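Long-range contacts in diphosphomevalonate decarboxylase, putative (Trypanosoma brucei, PDB 2HKE), which probably catalyses the ATP-dependent decarboxylation of (R)-5-diphosphomevalonate to isopentenyl diphosphate, a precursor of isoprenoids and sterols: residues R47-R55 and L371-P379; D268-Y279 and Y345-F356. The protein carries 1 engineered substitution. One frame throughout, in Å; residues are numbered along the deposited sequence.

Following the chain from the N terminus, R47-R55 comes first, as strand 48-55 of the large mixed sheet of the N-terminal domain. Its partner, L371-P379, lies near the C terminus. Contact 1 therefore closes a loop of 315 residues and brings the C-terminal tail back onto the N-terminal sheet. Contact 2 forms within that loop. It ties helix 267-283, which holds D268-Y279, to Y345-F356, in the loop between helix 330-338 and strand 358-363 of the second sheet; 65 residues separate the two segments. The two loops nest and do not cross. The centres of contact 1 and contact 2 are about 42 Å apart, on opposite sides of the chain's centre.

Contact 1. Residues R47-R55 and L371-P379; sequences RSKTSVELR and LGPSESLIP
S51 and L377 make the central bond of this contact. The backbone N of L377 donates to S51 OG at 2.9 Å, and the bond is nearly straight at 174°. The L377 side chain lies against K49: CD2 is 3.6 Å from K49 CE, and CD1 packs near K49 CG and the K49 carbonyl. With K49 CG anti to the backbone N (chi1 175°) and the rest extended, the chain carries NZ past L377 CD2 toward E375. There K49 NZ donates to water 1 at 2.6 Å; the water lies implausibly close to E375 OE1. I378 CD1 rests on the backbone of S51 and V52, 3.6 Å from S51 O. I378 CG2 approaches E53 OE1.

Strand 48-55 belongs to the mixed sheet of the N-terminal domain, between strands 5-15 and 97-104, and the irregular C-terminal tail lies on one face of it. K49, S51 and E53 point to the tail, while T50 and V52 pack on helix 114-130 behind the sheet. Within the tail, I378 N donates to S376 OG at 2.9 Å, an ST turn. S51 OG is also hydrogen-bonded to T7 OG1 on strand 5-15. L377 and I378 reach further, to V101 of strand 97-104.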
loop_
_atom_site.group_PDB
_atom_site.type_symbol
_atom_site.label_atom_id
_atom_site.label_comp_id
_atom_site.label_asym_id
_atom_site.label_seq_id
_atom_site.Cartn_x
_atom_site.Cartn_y
_atom_site.Cartn_z
ATOM N N ARG A 47 -6.256 -8.699 -4.819
ATOM C CA ARG A 47 -6.041 -7.607 -5.770
ATOM C C ARG A 47 -7.342 -6.835 -5.982
ATOM O O ARG A 47 -8.438 -7.307 -5.600
ATOM C CB ARG A 47 -5.495 -8.150 -7.097
ATOM C CG ARG A 47 -6.516 -8.846 -8.003
ATOM C CD ARG A 47 -7.104 -10.129 -7.421
ATOM N NE ARG A 47 -8.238 -10.659 -8.214
ATOM C CZ ARG A 47 -9.516 -10.243 -8.164
ATOM N NH1 ARG A 47 -9.910 -9.237 -7.392
ATOM N NH2 ARG A 47 -10.420 -10.833 -8.936
ATOM N N SER A 48 -7.242 -5.652 -6.599
ATOM C CA SER A 48 -8.417 -4.968 -7.112
ATOM C C SER A 48 -8.493 -5.183 -8.607
ATOM O O SER A 48 -7.486 -5.340 -9.284
ATOM C CB SER A 48 -8.451 -3.473 -6.837
ATOM O OG SER A 48 -8.264 -3.229 -5.470
ATOM N N LYS A 49 -9.716 -5.160 -9.100
ATOM C CA LYS A 49 -9.983 -5.377 -10.494
ATOM C C LYS A 49 -10.995 -4.331 -10.924
ATOM O O LYS A 49 -11.975 -4.086 -10.210
ATOM C CB LYS A 49 -10.533 -6.776 -10.662
ATOM C CG LYS A 49 -10.974 -7.133 -12.073
ATOM C CD LYS A 49 -11.057 -8.684 -12.135
ATOM C CE LYS A 49 -11.796 -9.188 -13.283
ATOM N NZ LYS A 49 -12.012 -10.684 -13.108
ATOM N N THR A 50 -10.721 -3.696 -12.077
ATOM C CA THR A 50 -11.657 -2.759 -12.727
ATOM C C THR A 50 -11.827 -3.093 -14.201
ATOM O O THR A 50 -10.857 -3.364 -14.894
ATOM C CB THR A 50 -11.178 -1.290 -12.650
ATOM O OG1 THR A 50 -11.127 -0.865 -11.297
ATOM C CG2 THR A 50 -12.054 -0.321 -13.441
ATOM N N SER A 51 -13.067 -2.999 -14.641
ATOM C CA SER A 51 -13.448 -3.098 -16.039
ATOM C C SER A 51 -14.083 -1.780 -16.432
ATOM O O SER A 51 -14.882 -1.205 -15.688
ATOM C CB SER A 51 -14.433 -4.263 -16.265
ATOM O OG SER A 51 -13.756 -5.522 -16.222
ATOM N N VAL A 52 -13.724 -1.271 -17.596
ATOM C CA VAL A 52 -14.370 -0.081 -18.095
ATOM C C VAL A 52 -14.894 -0.345 -19.508
ATOM O O VAL A 52 -14.267 -1.095 -20.269
ATOM C CB VAL A 52 -13.426 1.162 -18.062
ATOM C CG1 VAL A 52 -12.870 1.386 -16.635
ATOM C CG2 VAL A 52 -12.273 1.021 -19.073
ATOM N N GLU A 53 -16.014 0.296 -19.840
ATOM C CA GLU A 53 -16.567 0.238 -21.201
ATOM C C GLU A 53 -16.951 1.623 -21.685
ATOM O O GLU A 53 -17.689 2.315 -21.011
ATOM C CB GLU A 53 -17.784 -0.683 -21.227
ATOM C CG GLU A 53 -18.141 -1.172 -22.648
ATOM C CD GLU A 53 -19.549 -1.788 -22.751
ATOM O OE1 GLU A 53 -20.203 -2.123 -21.725
ATOM O OE2 GLU A 53 -20.017 -1.912 -23.897
ATOM N N LEU A 54 -16.428 2.050 -22.837
ATOM C CA LEU A 54 -16.842 3.352 -23.396
ATOM C C LEU A 54 -18.209 3.170 -24.017
ATOM O O LEU A 54 -18.495 2.120 -24.589
ATOM C CB LEU A 54 -15.861 3.905 -24.432
ATOM C CG LEU A 54 -14.523 4.488 -23.961
ATOM C CD1 LEU A 54 -14.037 5.566 -24.918
ATOM C CD2 LEU A 54 -14.619 5.084 -22.594
ATOM N N ARG A 55 -19.059 4.176 -23.851
ATOM C CA ARG A 55 -20.449 4.110 -24.297
ATOM C C ARG A 55 -20.844 5.372 -25.073
ATOM O O ARG A 55 -20.306 6.482 -24.845
ATOM C CB ARG A 55 -21.383 3.960 -23.087
ATOM C CG ARG A 55 -21.169 2.729 -22.208
ATOM C CD ARG A 55 -21.600 1.433 -22.904
ATOM N NE ARG A 55 -23.000 1.456 -23.347
ATOM C CZ ARG A 55 -24.063 1.093 -22.617
ATOM N NH1 ARG A 55 -23.940 0.650 -21.370
ATOM N NH2 ARG A 55 -25.279 1.171 -23.145
ATOM N N LEU A 371 -6.071 -7.629 -18.464
ATOM C CA LEU A 371 -6.708 -8.934 -18.613
ATOM C C LEU A 371 -7.565 -9.015 -19.873
ATOM O O LEU A 371 -7.853 -8.017 -20.536
ATOM C CB LEU A 371 -7.574 -9.201 -17.391
ATOM C CG LEU A 371 -6.871 -9.708 -16.116
ATOM C CD1 LEU A 371 -5.443 -9.240 -15.941
ATOM C CD2 LEU A 371 -7.755 -9.381 -14.904
ATOM N N GLY A 372 -7.999 -10.227 -20.188
ATOM C CA GLY A 372 -8.720 -10.437 -21.403
ATOM C C GLY A 372 -10.197 -10.288 -21.206
ATOM O O GLY A 372 -10.695 -10.388 -20.081
ATOM N N PRO A 373 -10.921 -10.094 -22.323
ATOM C CA PRO A 373 -12.363 -9.946 -22.346
ATOM C C PRO A 373 -13.119 -10.995 -21.534
ATOM O O PRO A 373 -14.233 -10.720 -21.089
ATOM C CB PRO A 373 -12.706 -10.049 -23.843
ATOM C CG PRO A 373 -11.439 -10.471 -24.531
ATOM C CD PRO A 373 -10.347 -9.983 -23.681
ATOM N N SER A 374 -12.498 -12.154 -21.321
ATOM C CA SER A 374 -13.083 -13.249 -20.539
ATOM C C SER A 374 -13.269 -12.905 -19.073
ATOM O O SER A 374 -14.228 -13.367 -18.435
ATOM C CB SER A 374 -12.214 -14.523 -20.654
ATOM O OG SER A 374 -11.164 -14.576 -19.681
ATOM N N GLU A 375 -12.347 -12.090 -18.555
ATOM C CA GLU A 375 -12.259 -11.772 -17.137
ATOM C C GLU A 375 -12.981 -10.486 -16.778
ATOM O O GLU A 375 -12.939 -10.058 -15.631
ATOM C CB GLU A 375 -10.795 -11.627 -16.738
ATOM C CG GLU A 375 -9.942 -12.791 -17.172
ATOM C CD GLU A 375 -8.812 -13.089 -16.198
ATOM O OE1 GLU A 375 -9.094 -13.355 -14.992
ATOM O OE2 GLU A 375 -7.639 -13.090 -16.647
ATOM N N SER A 376 -13.652 -9.886 -17.749
ATOM C CA SER A 376 -14.324 -8.635 -17.547
ATOM C C SER A 376 -15.432 -8.733 -16.520
ATOM O O SER A 376 -16.086 -9.758 -16.401
ATOM C CB SER A 376 -14.885 -8.141 -18.864
ATOM O OG SER A 376 -15.579 -6.930 -18.682
ATOM N N LEU A 377 -15.641 -7.649 -15.787
ATOM C CA LEU A 377 -16.731 -7.530 -14.823
ATOM C C LEU A 377 -17.958 -6.979 -15.509
ATOM O O LEU A 377 -18.986 -6.750 -14.863
ATOM C CB LEU A 377 -16.340 -6.568 -13.694
ATOM C CG LEU A 377 -15.039 -6.899 -12.980
ATOM C CD1 LEU A 377 -14.717 -5.874 -11.891
ATOM C CD2 LEU A 377 -15.135 -8.288 -12.393
ATOM N N ILE A 378 -17.806 -6.698 -16.797
ATOM C CA ILE A 378 -18.856 -6.126 -17.626
ATOM C C ILE A 378 -19.210 -7.218 -18.644
ATOM O O ILE A 378 -18.364 -7.591 -19.474
ATOM C CB ILE A 378 -18.374 -4.820 -18.340
ATOM C CG1 ILE A 378 -18.114 -3.704 -17.317
ATOM C CG2 ILE A 378 -19.384 -4.342 -19.375
ATOM C CD1 ILE A 378 -17.491 -2.467 -17.888
ATOM N N PRO A 379 -20.441 -7.744 -18.566
ATOM C CA PRO A 379 -20.858 -8.805 -19.484
ATOM C C PRO A 379 -21.203 -8.255 -20.867
ATOM O O PRO A 379 -21.632 -7.099 -20.988
ATOM C CB PRO A 379 -22.126 -9.350 -18.824
ATOM C CG PRO A 379 -22.738 -8.145 -18.199
ATOM C CD PRO A 379 -21.537 -7.369 -17.646
HETATM O O HOH W 1 -9.797 -12.003 -13.078
#

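Contact 2. Residues D268-Y279 and Y345-F356; sequences DSYAMIRLVKAY and YKKLIDHPKKPF. With SO4 (sulfate ion), chain D.
I349 and L348 pack on helix 267-283, along which their irregular segment runs in the C-terminal domain of the GHMP kinase superfamily fold. I349 CG2 lies 3.6 Å from L275 N, and I349 CD1 meets A271 O and CB. L348 CB touches L275 CD1 and A278 CB. The edge of the Y279 ring points at the face of Y345, with planes at 68°; Y279 OH is hydrogen-bonded to E309.

R274 CB meets I349 CG2 at 3.8 Å. R274 CD comes near O4 of a sulfate, probably from the crystallisation liquor. The bend at chi3 (-47°) brings NE and NH2 to this ion. R274 NE donates to sulfate O4 at 3.0 Å and also to O3. NH2 donates to the same O3 and to water 2, beside H351 ND1. D350 N gives O3 a third donor.

M272 SD lies at the edge of the F356 ring, a Met-aromatic contact. A271 CB sits over the centre of the H351 ring, a CH-pi contact. K354 NZ forms a salt bridge at 3.0 Å to D268 OD1, which accepts with its syn lone pair. H351 NE2 is the second donor gripping D268 OD1, at 2.7 Å, in the H351 ring plane and nearly along the C-O axis of D268.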
loop_
_atom_site.group_PDB
_atom_site.type_symbol
_atom_site.label_atom_id
_atom_site.label_comp_id
_atom_site.label_asym_id
_atom_site.label_seq_id
_atom_site.Cartn_x
_atom_site.Cartn_y
_atom_site.Cartn_z
ATOM N N ASP A 268 -2.237 -4.829 20.451
ATOM C CA ASP A 268 -1.698 -5.930 19.613
ATOM C C ASP A 268 -0.608 -5.399 18.677
ATOM O O ASP A 268 0.458 -6.018 18.553
ATOM C CB ASP A 268 -2.775 -6.578 18.779
ATOM C CG ASP A 268 -3.684 -7.479 19.565
ATOM O OD1 ASP A 268 -3.345 -7.911 20.667
ATOM O OD2 ASP A 268 -4.774 -7.739 19.040
ATOM N N SER A 269 -0.871 -4.258 18.039
ATOM C CA SER A 269 0.167 -3.557 17.256
ATOM C C SER A 269 1.447 -3.352 18.047
ATOM O O SER A 269 2.550 -3.660 17.576
ATOM C CB SER A 269 -0.335 -2.191 16.776
ATOM O OG SER A 269 -1.529 -2.333 16.060
ATOM N N TYR A 270 1.310 -2.790 19.249
ATOM C CA TYR A 270 2.458 -2.499 20.088
ATOM C C TYR A 270 3.153 -3.754 20.561
ATOM O O TYR A 270 4.394 -3.788 20.641
ATOM C CB TYR A 270 2.092 -1.607 21.299
ATOM C CG TYR A 270 1.508 -0.266 20.942
ATOM C CD1 TYR A 270 2.179 0.599 20.086
ATOM C CD2 TYR A 270 0.273 0.139 21.450
ATOM C CE1 TYR A 270 1.645 1.838 19.747
ATOM C CE2 TYR A 270 -0.276 1.388 21.107
ATOM C CZ TYR A 270 0.419 2.228 20.284
ATOM O OH TYR A 270 -0.121 3.452 19.958
ATOM N N ALA A 271 2.381 -4.810 20.816
ATOM C CA ALA A 271 3.014 -6.064 21.183
ATOM C C ALA A 271 3.838 -6.626 19.999
ATOM O O ALA A 271 4.883 -7.216 20.201
ATOM C CB ALA A 271 1.961 -7.059 21.577
ATOM N N MET A 272 3.333 -6.455 18.781
ATOM C CA MET A 272 4.077 -6.880 17.584
ATOM C C MET A 272 5.376 -6.130 17.466
ATOM O O MET A 272 6.403 -6.721 17.124
ATOM C CB MET A 272 3.213 -6.769 16.312
ATOM C CG MET A 272 2.283 -7.956 16.111
ATOM S SD MET A 272 3.052 -9.542 15.808
ATOM C CE MET A 272 3.738 -9.289 14.127
ATOM N N ILE A 273 5.373 -4.839 17.792
ATOM C CA ILE A 273 6.588 -4.065 17.744
ATOM C C ILE A 273 7.567 -4.651 18.771
ATOM O O ILE A 273 8.702 -4.909 18.450
ATOM C CB ILE A 273 6.318 -2.594 18.029
ATOM C CG1 ILE A 273 5.548 -1.947 16.876
ATOM C CG2 ILE A 273 7.620 -1.874 18.391
ATOM C CD1 ILE A 273 5.083 -0.552 17.186
ATOM N N ARG A 274 7.103 -4.853 20.010
ATOM C CA ARG A 274 7.955 -5.417 21.041
ATOM C C ARG A 274 8.513 -6.775 20.653
ATOM O O ARG A 274 9.699 -7.050 20.934
ATOM C CB ARG A 274 7.206 -5.532 22.378
ATOM C CG ARG A 274 6.804 -4.204 22.905
ATOM C CD ARG A 274 6.601 -4.205 24.427
ATOM N NE ARG A 274 5.795 -5.328 24.883
ATOM C CZ ARG A 274 4.473 -5.373 24.832
ATOM N NH1 ARG A 274 3.793 -4.355 24.352
ATOM N NH2 ARG A 274 3.833 -6.443 25.293
ATOM N N LEU A 275 7.676 -7.607 20.023
ATOM C CA LEU A 275 8.071 -8.962 19.615
ATOM C C LEU A 275 9.161 -8.943 18.538
ATOM O O LEU A 275 10.186 -9.670 18.621
ATOM C CB LEU A 275 6.845 -9.709 19.110
ATOM C CG LEU A 275 7.024 -11.168 18.732
ATOM C CD1 LEU A 275 7.809 -11.983 19.788
ATOM C CD2 LEU A 275 5.668 -11.770 18.472
ATOM N N VAL A 276 8.974 -8.121 17.528
ATOM C CA VAL A 276 9.990 -8.033 16.487
ATOM C C VAL A 276 11.297 -7.584 17.111
ATOM O O VAL A 276 12.364 -8.145 16.815
ATOM C CB VAL A 276 9.556 -7.084 15.364
ATOM C CG1 VAL A 276 10.706 -6.784 14.410
ATOM C CG2 VAL A 276 8.317 -7.673 14.687
ATOM N N LYS A 277 11.239 -6.550 17.954
ATOM C CA LYS A 277 12.443 -6.052 18.605
ATOM C C LYS A 277 13.141 -7.116 19.443
ATOM O O LYS A 277 14.373 -7.260 19.399
ATOM C CB LYS A 277 12.106 -4.844 19.482
ATOM C CG LYS A 277 11.823 -3.599 18.665
ATOM C CD LYS A 277 11.450 -2.451 19.595
ATOM C CE LYS A 277 11.241 -1.172 18.818
ATOM N NZ LYS A 277 10.796 -0.104 19.756
ATOM N N ALA A 278 12.351 -7.861 20.207
ATOM C CA ALA A 278 12.871 -8.907 21.093
ATOM C C ALA A 278 13.464 -10.059 20.292
ATOM O O ALA A 278 14.468 -10.637 20.672
ATOM C CB ALA A 278 11.772 -9.440 21.985
ATOM N N TYR A 279 12.852 -10.371 19.156
ATOM C CA TYR A 279 13.395 -11.395 18.258
ATOM C C TYR A 279 14.739 -10.980 17.704
ATOM O O TYR A 279 15.677 -11.736 17.729
ATOM C CB TYR A 279 12.422 -11.631 17.123
ATOM C CG TYR A 279 12.840 -12.691 16.141
ATOM C CD1 TYR A 279 13.078 -13.991 16.567
ATOM C CD2 TYR A 279 12.985 -12.400 14.798
ATOM C CE1 TYR A 279 13.419 -14.959 15.678
ATOM C CE2 TYR A 279 13.356 -13.381 13.884
ATOM C CZ TYR A 279 13.566 -14.653 14.340
ATOM O OH TYR A 279 13.943 -15.647 13.437
ATOM N N TYR A 345 13.280 -18.547 21.320
ATOM C CA TYR A 345 12.379 -17.612 20.626
ATOM C C TYR A 345 10.951 -17.757 21.092
ATOM O O TYR A 345 10.023 -17.252 20.439
ATOM C CB TYR A 345 12.494 -17.786 19.097
ATOM C CG TYR A 345 13.878 -17.633 18.605
ATOM C CD1 TYR A 345 14.602 -16.467 18.845
ATOM C CD2 TYR A 345 14.481 -18.603 17.839
ATOM C CE1 TYR A 345 15.880 -16.304 18.387
ATOM C CE2 TYR A 345 15.778 -18.437 17.382
ATOM C CZ TYR A 345 16.472 -17.288 17.672
ATOM O OH TYR A 345 17.768 -17.145 17.219
ATOM N N LYS A 346 10.742 -18.477 22.189
ATOM C CA LYS A 346 9.441 -18.607 22.771
ATOM C C LYS A 346 9.466 -17.638 23.955
ATOM O O LYS A 346 10.530 -17.341 24.531
ATOM C CB LYS A 346 9.168 -20.050 23.219
ATOM C CG LYS A 346 9.212 -21.067 22.112
ATOM C CD LYS A 346 9.181 -22.495 22.660
ATOM C CE LYS A 346 9.417 -23.516 21.534
ATOM N NZ LYS A 346 9.134 -24.888 22.008
ATOM N N LYS A 347 8.299 -17.136 24.295
ATOM C CA LYS A 347 8.121 -16.212 25.395
ATOM C C LYS A 347 9.095 -15.034 25.299
ATOM O O LYS A 347 9.849 -14.744 26.238
ATOM C CB LYS A 347 8.223 -16.972 26.746
ATOM C CG LYS A 347 7.079 -17.980 26.960
ATOM C CD LYS A 347 5.727 -17.274 27.317
ATOM C CE LYS A 347 4.487 -18.262 27.338
ATOM N NZ LYS A 347 4.322 -19.156 26.115
ATOM N N LEU A 348 9.056 -14.334 24.173
ATOM C CA LEU A 348 9.929 -13.182 23.981
ATOM C C LEU A 348 9.306 -11.915 24.556
ATOM O O LEU A 348 9.990 -10.950 24.776
ATOM C CB LEU A 348 10.240 -12.988 22.496
ATOM C CG LEU A 348 11.042 -14.103 21.820
ATOM C CD1 LEU A 348 11.162 -13.846 20.326
ATOM C CD2 LEU A 348 12.416 -14.240 22.457
ATOM N N ILE A 349 7.976 -11.904 24.611
ATOM C CA ILE A 349 7.184 -10.822 25.192
ATOM C C ILE A 349 6.127 -11.415 26.096
ATOM O O ILE A 349 5.832 -12.598 26.016
ATOM C CB ILE A 349 6.485 -9.921 24.132
ATOM C CG1 ILE A 349 5.466 -10.699 23.299
ATOM C CG2 ILE A 349 7.560 -9.223 23.268
ATOM C CD1 ILE A 349 4.527 -9.812 22.452
ATOM N N ASP A 350 5.541 -10.541 26.905
ATOM C CA ASP A 350 4.388 -10.827 27.717
ATOM C C ASP A 350 3.175 -10.169 27.056
ATOM O O ASP A 350 3.059 -8.945 27.077
ATOM C CB ASP A 350 4.612 -10.190 29.119
ATOM C CG ASP A 350 3.459 -10.427 30.076
ATOM O OD1 ASP A 350 2.556 -11.273 29.787
ATOM O OD2 ASP A 350 3.474 -9.751 31.150
ATOM N N HIS A 351 2.296 -10.976 26.462
ATOM C CA HIS A 351 1.083 -10.466 25.829
ATOM C C HIS A 351 0.114 -11.627 25.703
ATOM O O HIS A 351 0.543 -12.773 25.442
ATOM C CB HIS A 351 1.387 -9.872 24.432
ATOM C CG HIS A 351 0.224 -9.181 23.799
ATOM N ND1 HIS A 351 -0.181 -7.925 24.193
ATOM C CD2 HIS A 351 -0.583 -9.525 22.759
ATOM C CE1 HIS A 351 -1.209 -7.540 23.453
ATOM N NE2 HIS A 351 -1.470 -8.488 22.571
ATOM N N PRO A 352 -1.190 -11.377 25.879
ATOM C CA PRO A 352 -2.150 -12.459 25.663
ATOM C C PRO A 352 -2.087 -13.130 24.282
ATOM O O PRO A 352 -2.023 -12.422 23.250
ATOM C CB PRO A 352 -3.494 -11.752 25.799
ATOM C CG PRO A 352 -3.194 -10.626 26.682
ATOM C CD PRO A 352 -1.868 -10.131 26.284
ATOM N N LYS A 353 -2.106 -14.460 24.263
ATOM C CA LYS A 353 -2.089 -15.178 22.983
ATOM C C LYS A 353 -3.443 -15.070 22.298
ATOM O O LYS A 353 -4.519 -15.303 22.895
ATOM C CB LYS A 353 -1.682 -16.631 23.157
ATOM C CG LYS A 353 -0.262 -16.803 23.678
ATOM C CD LYS A 353 0.073 -18.263 23.774
ATOM C CE LYS A 353 1.420 -18.465 24.344
ATOM N NZ LYS A 353 1.814 -19.890 24.223
ATOM N N LYS A 354 -3.391 -14.707 21.022
ATOM C CA LYS A 354 -4.567 -14.680 20.167
ATOM C C LYS A 354 -4.117 -14.837 18.724
ATOM O O LYS A 354 -2.976 -14.548 18.394
ATOM C CB LYS A 354 -5.346 -13.386 20.344
ATOM C CG LYS A 354 -4.536 -12.143 19.880
ATOM C CD LYS A 354 -5.187 -10.856 20.219
ATOM C CE LYS A 354 -5.000 -10.471 21.671
ATOM N NZ LYS A 354 -5.793 -9.221 21.838
ATOM N N PRO A 355 -5.005 -15.311 17.859
ATOM C CA PRO A 355 -4.620 -15.422 16.458
ATOM C C PRO A 355 -4.590 -14.057 15.769
ATOM O O PRO A 355 -5.315 -13.125 16.154
ATOM C CB PRO A 355 -5.756 -16.248 15.846
ATOM C CG PRO A 355 -6.915 -15.998 16.734
ATOM C CD PRO A 355 -6.381 -15.769 18.106
ATOM N N PHE A 356 -3.756 -13.931 14.739
ATOM C CA PHE A 356 -3.989 -12.881 13.740
ATOM C C PHE A 356 -5.324 -13.136 13.060
ATOM O O PHE A 356 -5.819 -14.291 13.004
ATOM C CB PHE A 356 -2.892 -12.867 12.669
ATOM C CG PHE A 356 -1.494 -12.706 13.207
ATOM C CD1 PHE A 356 -1.192 -11.744 14.172
ATOM C CD2 PHE A 356 -0.451 -13.469 12.677
ATOM C CE1 PHE A 356 0.096 -11.588 14.653
ATOM C CE2 PHE A 356 0.879 -13.311 13.201
ATOM C CZ PHE A 356 1.122 -12.351 14.147
HETATM S S SO4 D . 7.421 -7.325 27.426
HETATM O O1 SO4 D . 7.248 -6.455 28.581
HETATM O O2 SO4 D . 8.201 -8.480 27.813
HETATM O O3 SO4 D . 6.089 -7.718 26.954
HETATM O O4 SO4 D . 8.098 -6.548 26.397
HETATM O O HOH W 2 0.954 -6.341 26.083
#